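Local coordinates for protein glycoside Hydrolase (Bacteroides uniformis, PDB 5T99) that is a family 2 glycoside hydrolase that binds d-galacto-isofagomine in its pocket and probably removes galactose units during agarose breakdown by a gut bacterium, at residues A[185-190]-A[201-206]; A[641-646]-A[685-690]. All blocks are in the same frame, centred on the assembly; numbering follows the deposited sequence.

Contact 1: residues A[185-190]-A[201-206]. With EDO (1,2-ethanediol), chain K; EDO (1,2-ethanediol), chain J.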
ATOM      1  N   HIS A 185      -5.256 -21.149   2.246  1.00 23.34           N
ATOM      2  CA  HIS A 185      -6.480 -20.417   1.926  1.00 23.30           C
ATOM      3  C   HIS A 185      -7.739 -21.264   2.113  1.00 21.19           C
ATOM      4  O   HIS A 185      -8.704 -21.117   1.378  1.00 20.68           O
ATOM      5  CB  HIS A 185      -6.391 -19.872   0.502  1.00 24.35           C
ATOM      6  CG  HIS A 185      -5.074 -19.227   0.201  1.00 26.27           C
ATOM      7  ND1 HIS A 185      -4.420 -19.387  -1.003  1.00 26.45           N
ATOM      8  CD2 HIS A 185      -4.275 -18.443   0.966  1.00 26.34           C
ATOM      9  CE1 HIS A 185      -3.291 -18.701  -0.975  1.00 27.24           C
ATOM     10  NE2 HIS A 185      -3.175 -18.130   0.211  1.00 26.62           N
ATOM     11  N   GLY A 186      -7.727 -22.114   3.135  1.00 19.74           N
ATOM     12  CA  GLY A 186      -8.737 -23.151   3.300  1.00 19.14           C
ATOM     13  C   GLY A 186     -10.011 -22.800   4.052  1.00 18.28           C
ATOM     14  O   GLY A 186     -10.847 -23.686   4.262  1.00 18.01           O
ATOM     15  N   VAL A 187     -10.155 -21.539   4.475  1.00 17.88           N
ATOM     16  CA  VAL A 187     -11.404 -21.040   5.069  1.00 17.58           C
ATOM     17  C   VAL A 187     -11.862 -19.777   4.339  1.00 17.29           C
ATOM     18  O   VAL A 187     -11.074 -18.873   4.085  1.00 17.74           O
ATOM     19  CB  VAL A 187     -11.252 -20.736   6.572  1.00 17.70           C
ATOM     20  CG1 VAL A 187     -12.542 -20.149   7.139  1.00 17.80           C
ATOM     21  CG2 VAL A 187     -10.851 -21.989   7.333  1.00 17.64           C
ATOM     22  N   TYR A 188     -13.150 -19.729   4.025  1.00 16.60           N
ATOM     23  CA  TYR A 188     -13.750 -18.644   3.276  1.00 15.96           C
ATOM     24  C   TYR A 188     -14.966 -18.146   4.075  1.00 16.05           C
ATOM     25  O   TYR A 188     -15.959 -18.857   4.189  1.00 16.53           O
ATOM     26  CB  TYR A 188     -14.122 -19.179   1.879  1.00 15.40           C
ATOM     27  CG  TYR A 188     -14.904 -18.266   0.962  1.00 15.02           C
ATOM     28  CD1 TYR A 188     -14.792 -16.866   1.018  1.00 14.76           C
ATOM     29  CD2 TYR A 188     -15.746 -18.815  -0.015  1.00 15.17           C
ATOM     30  CE1 TYR A 188     -15.506 -16.056   0.134  1.00 14.65           C
ATOM     31  CE2 TYR A 188     -16.454 -18.015  -0.899  1.00 14.89           C
ATOM     32  CZ  TYR A 188     -16.339 -16.640  -0.825  1.00 14.80           C
ATOM     33  OH  TYR A 188     -17.082 -15.871  -1.708  1.00 14.74           O
ATOM     34  N   VAL A 189     -14.859 -16.932   4.629  1.00 15.94           N
ATOM     35  CA  VAL A 189     -15.843 -16.347   5.541  1.00 15.52           C
ATOM     36  C   VAL A 189     -16.624 -15.245   4.833  1.00 15.36           C
ATOM     37  O   VAL A 189     -16.017 -14.281   4.352  1.00 16.33           O
ATOM     38  CB  VAL A 189     -15.133 -15.720   6.761  1.00 15.75           C
ATOM     39  CG1 VAL A 189     -16.146 -15.125   7.748  1.00 15.62           C
ATOM     40  CG2 VAL A 189     -14.228 -16.743   7.443  1.00 15.90           C
ATOM     41  N   THR A 190     -17.950 -15.375   4.783  1.00 14.78           N
ATOM     42  CA  THR A 190     -18.837 -14.361   4.195  1.00 14.44           C
ATOM     43  C   THR A 190     -19.919 -13.967   5.197  1.00 14.16           C
ATOM     44  O   THR A 190     -20.076 -14.627   6.230  1.00 13.84           O
ATOM     45  CB  THR A 190     -19.476 -14.866   2.887  1.00 15.01           C
ATOM     46  OG1 THR A 190     -20.152 -16.128   3.098  1.00 14.76           O
ATOM     47  CG2 THR A 190     -18.391 -15.023   1.802  1.00 15.16           C
ATOM     48  N   VAL A 201     -22.904 -15.099   9.778  1.00 15.02           N
ATOM     49  CA  VAL A 201     -21.546 -15.397   9.334  1.00 14.68           C
ATOM     50  C   VAL A 201     -21.556 -16.793   8.737  1.00 14.80           C
ATOM     51  O   VAL A 201     -21.827 -17.760   9.435  1.00 14.99           O
ATOM     52  CB  VAL A 201     -20.559 -15.360  10.507  1.00 14.86           C
ATOM     53  CG1 VAL A 201     -19.170 -15.787  10.054  1.00 15.17           C
ATOM     54  CG2 VAL A 201     -20.517 -13.967  11.137  1.00 14.76           C
ATOM     55  N   GLN A 202     -21.266 -16.882   7.444  1.00 14.73           N
ATOM     56  CA  GLN A 202     -21.249 -18.135   6.714  1.00 14.55           C
ATOM     57  C   GLN A 202     -19.791 -18.514   6.510  1.00 14.50           C
ATOM     58  O   GLN A 202     -18.975 -17.665   6.155  1.00 14.50           O
ATOM     59  CB  GLN A 202     -21.979 -17.957   5.368  1.00 14.62           C
ATOM     60  CG  GLN A 202     -21.953 -19.169   4.438  1.00 14.41           C
ATOM     61  CD  GLN A 202     -22.631 -18.904   3.104  1.00 14.50           C
ATOM     62  OE1 GLN A 202     -22.002 -18.949   2.040  1.00 14.89           O
ATOM     63  NE2 GLN A 202     -23.910 -18.638   3.150  1.00 14.27           N
ATOM     64  N   ILE A 203     -19.461 -19.782   6.744  1.00 14.39           N
ATOM     65  CA  ILE A 203     -18.063 -20.245   6.741  1.00 14.08           C
ATOM     66  C   ILE A 203     -17.919 -21.538   5.955  1.00 14.19           C
ATOM     67  O   ILE A 203     -18.567 -22.538   6.277  1.00 14.29           O
ATOM     68  CB  ILE A 203     -17.528 -20.469   8.169  1.00 13.94           C
ATOM     69  CG1 ILE A 203     -17.635 -19.175   8.999  1.00 14.21           C
ATOM     70  CG2 ILE A 203     -16.078 -20.963   8.124  1.00 13.95           C
ATOM     71  CD1 ILE A 203     -17.440 -19.379  10.488  1.00 14.52           C
ATOM     72  N   GLU A 204     -17.066 -21.504   4.931  1.00 14.79           N
ATOM     73  CA  GLU A 204     -16.700 -22.689   4.170  1.00 15.79           C
ATOM     74  C   GLU A 204     -15.348 -23.191   4.643  1.00 15.81           C
ATOM     75  O   GLU A 204     -14.373 -22.455   4.582  1.00 15.77           O
ATOM     76  CB  GLU A 204     -16.622 -22.400   2.671  1.00 15.98           C
ATOM     77  CG  GLU A 204     -16.444 -23.655   1.822  1.00 16.05           C
ATOM     78  CD  GLU A 204     -16.002 -23.332   0.413  1.00 15.92           C
ATOM     79  OE1 GLU A 204     -16.861 -23.328  -0.481  1.00 16.05           O
ATOM     80  OE2 GLU A 204     -14.805 -23.061   0.216  1.00 15.58           O
ATOM     81  N   THR A 205     -15.303 -24.446   5.084  1.00 16.22           N
ATOM     82  CA  THR A 205     -14.072 -25.073   5.554  1.00 16.70           C
ATOM     83  C   THR A 205     -13.621 -26.122   4.528  1.00 16.90           C
ATOM     84  O   THR A 205     -14.422 -26.937   4.084  1.00 16.66           O
ATOM     85  CB  THR A 205     -14.277 -25.746   6.932  1.00 16.50           C
ATOM     86  OG1 THR A 205     -14.953 -24.842   7.807  1.00 16.85           O
ATOM     87  CG2 THR A 205     -12.956 -26.145   7.567  1.00 16.47           C
ATOM     88  N   THR A 206     -12.336 -26.085   4.180  1.00 17.24           N
ATOM     89  CA  THR A 206     -11.694 -27.087   3.335  1.00 17.62           C
ATOM     90  C   THR A 206     -10.786 -27.926   4.226  1.00 17.74           C
ATOM     91  O   THR A 206      -9.985 -27.386   4.997  1.00 17.06           O
ATOM     92  CB  THR A 206     -10.848 -26.418   2.216  1.00 17.74           C
ATOM     93  OG1 THR A 206     -11.668 -25.532   1.441  1.00 17.59           O
ATOM     94  CG2 THR A 206     -10.223 -27.461   1.287  1.00 17.89           C
TER
HETATM   95  C1  EDO K 909     -15.343 -22.678  -3.115  1.00 38.88           C
HETATM   96  O1  EDO K 909     -16.511 -23.501  -3.251  1.00 36.72           O
HETATM   97  C2  EDO K 909     -15.311 -21.541  -4.130  1.00 39.10           C
HETATM   98  O2  EDO K 909     -14.010 -21.426  -4.723  1.00 38.93           O
HETATM   99  C1  EDO J 908     -15.829 -10.855   4.060  1.00 24.28           C
HETATM  100  O1  EDO J 908     -15.425 -11.986   3.246  1.00 24.12           O
HETATM  101  C2  EDO J 908     -15.641 -11.104   5.561  1.00 23.70           C
HETATM  102  O2  EDO J 908     -14.677 -10.211   6.160  1.00 22.22           O
HETATM  103  O   HOH W   1     -18.629 -18.309   3.222  1.00  6.50           O
HETATM  104  O   HOH W   2     -21.931 -15.608   1.112  1.00 23.41           O
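From Gly186 to Thr190 the backbone pairs antiparallel with Gln202 to Thr206, the axes of the two strand segments 4.7 Å apart and inclined at 169°. Tyr188 with Glu204 and Thr190 with Gln202 are hydrogen-bonded pairs, each joined by two N-H to O bonds, and Thr206 N adds one more to Gly186 O at 2.8 Å. In the non-hydrogen-bonded pairs between them, CA-H to O contacts fill in, such as Val187 CA to Glu204 O. One face, that of Val187, Val189 and Ile203, is largely apolar: Val187 CG1 meets Ile203 CG2 at 3.8 Å, and Val189 CG1 meets Val201 CG1 at 3.9 Å, both methyl pairs lying diagonally across the register. The other face is polar. Thr190 and Gln202 run side by side, and OG1, set between the backbone N and the carbonyl carbon (chi1 54°), lies beside Gln202 CB, 3.4 Å away. A water lies 2.7 Å from Thr190 OG1 and donates to Tyr188 O and, weakly, to Gln202 O. Glu204, extended, stands out from this face, its CB 4.2 Å from Tyr188 CB and its OE2 near the plane of the Tyr188 ring, at the edge; OE1 accepts a 2.8 Å bond from O1 of an ethanediol, probably a crystallisation additive. With an alanine here in place of Glu204, the ring edge of Tyr188 and the diol would probably both lose a polar neighbour. Beyond the pair, Tyr188 reaches Asp442 through its hydroxyl and Arg404 by a cation-pi contact, while Asn405 bonds to the backbone of Val187 and Val189. Strand 245-255 continues the sheet beside 198-209, and strands 279-288 and 215-224 cover the valine and isoleucine face, an immunoglobulin-like beta-sandwich of the kind found in family 2 hydrolases.

Contact 2: residues A[641-646]-A[685-690]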
ATOM      1  N   PHE A 641      -2.731  38.424   5.751  1.00 31.80           N
ATOM      2  CA  PHE A 641      -2.141  39.554   6.473  1.00 32.83           C
ATOM      3  C   PHE A 641      -0.640  39.552   6.244  1.00 33.38           C
ATOM      4  O   PHE A 641       0.006  38.550   6.533  1.00 34.41           O
ATOM      5  CB  PHE A 641      -2.422  39.459   7.985  1.00 33.59           C
ATOM      6  CG  PHE A 641      -3.872  39.675   8.370  1.00 33.64           C
ATOM      7  CD1 PHE A 641      -4.335  40.942   8.728  1.00 33.50           C
ATOM      8  CD2 PHE A 641      -4.773  38.606   8.404  1.00 33.31           C
ATOM      9  CE1 PHE A 641      -5.668  41.144   9.097  1.00 33.54           C
ATOM     10  CE2 PHE A 641      -6.105  38.801   8.771  1.00 33.18           C
ATOM     11  CZ  PHE A 641      -6.554  40.072   9.116  1.00 33.30           C
ATOM     12  N   LEU A 642      -0.092  40.652   5.714  1.00 33.73           N
ATOM     13  CA  LEU A 642       1.363  40.807   5.558  1.00 34.33           C
ATOM     14  C   LEU A 642       1.884  41.814   6.582  1.00 35.10           C
ATOM     15  O   LEU A 642       1.538  42.992   6.518  1.00 33.05           O
ATOM     16  CB  LEU A 642       1.719  41.268   4.143  1.00 33.97           C
ATOM     17  CG  LEU A 642       3.203  41.521   3.846  1.00 33.92           C
ATOM     18  CD1 LEU A 642       4.053  40.279   4.089  1.00 33.60           C
ATOM     19  CD2 LEU A 642       3.365  42.021   2.420  1.00 34.51           C
ATOM     20  N   ASN A 643       2.715  41.338   7.513  1.00 37.33           N
ATOM     21  CA  ASN A 643       3.213  42.143   8.644  1.00 39.09           C
ATOM     22  C   ASN A 643       2.095  42.904   9.384  1.00 39.28           C
ATOM     23  O   ASN A 643       2.234  44.084   9.699  1.00 40.19           O
ATOM     24  CB  ASN A 643       4.308  43.103   8.163  1.00 38.94           C
ATOM     25  CG  ASN A 643       5.541  42.374   7.685  1.00 39.68           C
ATOM     26  OD1 ASN A 643       6.126  41.596   8.425  1.00 38.96           O
ATOM     27  ND2 ASN A 643       5.947  42.621   6.446  1.00 42.76           N
ATOM     28  N   GLY A 644       0.981  42.222   9.633  1.00 38.55           N
ATOM     29  CA  GLY A 644      -0.168  42.826  10.296  1.00 38.75           C
ATOM     30  C   GLY A 644      -1.176  43.536   9.402  1.00 38.58           C
ATOM     31  O   GLY A 644      -2.323  43.701   9.807  1.00 38.83           O
ATOM     32  N   LYS A 645      -0.777  43.957   8.201  1.00 39.86           N
ATOM     33  CA  LYS A 645      -1.683  44.674   7.301  1.00 41.33           C
ATOM     34  C   LYS A 645      -2.517  43.693   6.463  1.00 39.17           C
ATOM     35  O   LYS A 645      -1.960  42.830   5.774  1.00 38.72           O
ATOM     36  CB  LYS A 645      -0.899  45.619   6.383  1.00 44.72           C
ATOM     37  CG  LYS A 645      -1.760  46.744   5.800  1.00 48.66           C
ATOM     38  CD  LYS A 645      -1.095  47.468   4.630  1.00 51.15           C
ATOM     39  CE  LYS A 645      -0.993  46.599   3.380  1.00 53.00           C
ATOM     40  NZ  LYS A 645      -1.134  47.390   2.120  1.00 54.68           N
ATOM     41  N   SER A 646      -3.841  43.841   6.520  1.00 35.81           N
ATOM     42  CA  SER A 646      -4.768  43.011   5.739  1.00 34.89           C
ATOM     43  C   SER A 646      -4.588  43.213   4.236  1.00 34.26           C
ATOM     44  O   SER A 646      -4.381  44.332   3.788  1.00 37.25           O
ATOM     45  CB  SER A 646      -6.218  43.334   6.117  1.00 33.95           C
ATOM     46  OG  SER A 646      -7.147  42.618   5.318  1.00 33.16           O
ATOM     47  N   PRO A 685       9.607  41.501   3.100  1.00 40.99           N
ATOM     48  CA  PRO A 685       9.916  40.386   4.008  1.00 40.78           C
ATOM     49  C   PRO A 685       9.289  40.538   5.388  1.00 40.92           C
ATOM     50  O   PRO A 685       8.744  41.591   5.707  1.00 40.02           O
ATOM     51  CB  PRO A 685      11.448  40.407   4.097  1.00 40.93           C
ATOM     52  CG  PRO A 685      11.829  41.805   3.792  1.00 40.75           C
ATOM     53  CD  PRO A 685      10.803  42.318   2.818  1.00 41.32           C
ATOM     54  N   GLY A 686       9.364  39.468   6.182  1.00 44.02           N
ATOM     55  CA  GLY A 686       8.770  39.406   7.528  1.00 43.25           C
ATOM     56  C   GLY A 686       7.822  38.225   7.659  1.00 44.14           C
ATOM     57  O   GLY A 686       8.211  37.087   7.369  1.00 43.70           O
ATOM     58  N   GLU A 687       6.580  38.486   8.084  1.00 45.04           N
ATOM     59  CA  GLU A 687       5.611  37.413   8.323  1.00 44.06           C
ATOM     60  C   GLU A 687       4.249  37.574   7.632  1.00 42.27           C
ATOM     61  O   GLU A 687       3.596  38.613   7.721  1.00 43.42           O
ATOM     62  CB  GLU A 687       5.459  37.131   9.825  1.00 45.29           C
ATOM     63  CG  GLU A 687       4.616  38.087  10.659  1.00 46.71           C
ATOM     64  CD  GLU A 687       4.598  37.689  12.141  1.00 48.61           C
ATOM     65  OE1 GLU A 687       5.299  36.718  12.536  1.00 48.16           O
ATOM     66  OE2 GLU A 687       3.877  38.344  12.922  1.00 49.63           O
ATOM     67  N   LEU A 688       3.850  36.500   6.950  1.00 38.28           N
ATOM     68  CA  LEU A 688       2.623  36.422   6.187  1.00 36.93           C
ATOM     69  C   LEU A 688       1.658  35.467   6.908  1.00 35.45           C
ATOM     70  O   LEU A 688       1.946  34.270   7.049  1.00 36.69           O
ATOM     71  CB  LEU A 688       2.961  35.907   4.782  1.00 36.76           C
ATOM     72  CG  LEU A 688       1.873  35.878   3.715  1.00 36.31           C
ATOM     73  CD1 LEU A 688       1.322  37.270   3.476  1.00 36.08           C
ATOM     74  CD2 LEU A 688       2.436  35.292   2.430  1.00 36.46           C
ATOM     75  N   THR A 689       0.527  35.993   7.373  1.00 31.99           N
ATOM     76  CA  THR A 689      -0.411  35.223   8.181  1.00 30.66           C
ATOM     77  C   THR A 689      -1.768  35.086   7.481  1.00 28.57           C
ATOM     78  O   THR A 689      -2.301  36.055   6.955  1.00 28.14           O
ATOM     79  CB  THR A 689      -0.582  35.868   9.572  1.00 30.72           C
ATOM     80  OG1 THR A 689       0.680  35.876  10.249  1.00 31.42           O
ATOM     81  CG2 THR A 689      -1.593  35.107  10.415  1.00 30.24           C
ATOM     82  N   VAL A 690      -2.313  33.869   7.486  1.00 27.05           N
ATOM     83  CA  VAL A 690      -3.626  33.590   6.898  1.00 26.15           C
ATOM     84  C   VAL A 690      -4.589  33.189   8.003  1.00 25.60           C
ATOM     85  O   VAL A 690      -4.241  32.395   8.873  1.00 24.38           O
ATOM     86  CB  VAL A 690      -3.592  32.509   5.783  1.00 25.53           C
ATOM     87  CG1 VAL A 690      -3.066  31.162   6.272  1.00 24.91           C
ATOM     88  CG2 VAL A 690      -4.978  32.348   5.178  1.00 25.96           C
TER
HETATM   89  O   HOH W   3       1.257  39.233   9.361  1.00 34.70           O
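Glu687 O is gripped twice, by Asn643 N at 2.9 Å and by a water that also accepts from Gly644 N, where the beta hairpin of strands 637-642 and 645-651 meets strand 687-693. The hairpin closes in a type I' turn from Leu642 to Lys645, with Asn643 and Gly644 at its two central positions. Phe641 and Thr689 form the hydrogen-bonded antiparallel pair, each N reaching the other's O at 2.7 Å, and Thr689 O also lies at the edge of the Phe641 ring, in its plane. In the next pair, Leu642 CB meets Leu688 CD1 at 4.1 Å, while the same CD1 rests on Phe641 O. Strand 699-706 lies along the far edge of 687-693; there Glu687 makes a salt bridge to Arg706, and Thr689 OG1 bonds to Thr704. Trp619 touches both leucines. Beyond the last bridge the Asn643 amide takes over the pairing: with CG beside the backbone N (chi1 -66°), it leans over Gly686, whose CA passes 3.5 Å from OD1. Glu687 N donates to OD1 from 44° outside the amide plane, while ND2 donates a hydrogen bond to Pro685 O at 3.1 Å.

Contact 1 comes first along the chain and closes before contact 2 opens; their centres lie 62 Å apart, on opposite sides of the chain's centre, and their nearest atoms are about 47 Å from each other. They share no sheet. Residues 185-190 and 201-206 pair neighbouring strands of one hairpin in the family 2 region 180-291, whereas 38 residues separate segments 641-646 and 685-690, both in the DUF4982 region. Between them in sequence run the parallel strands 305-313 to 549-552 of the catalytic barrel, which carry part of the galacto-isofagomine pocket. The two contacts thus belong to separate beta domains flanking the barrel, one buried, the other at the surface.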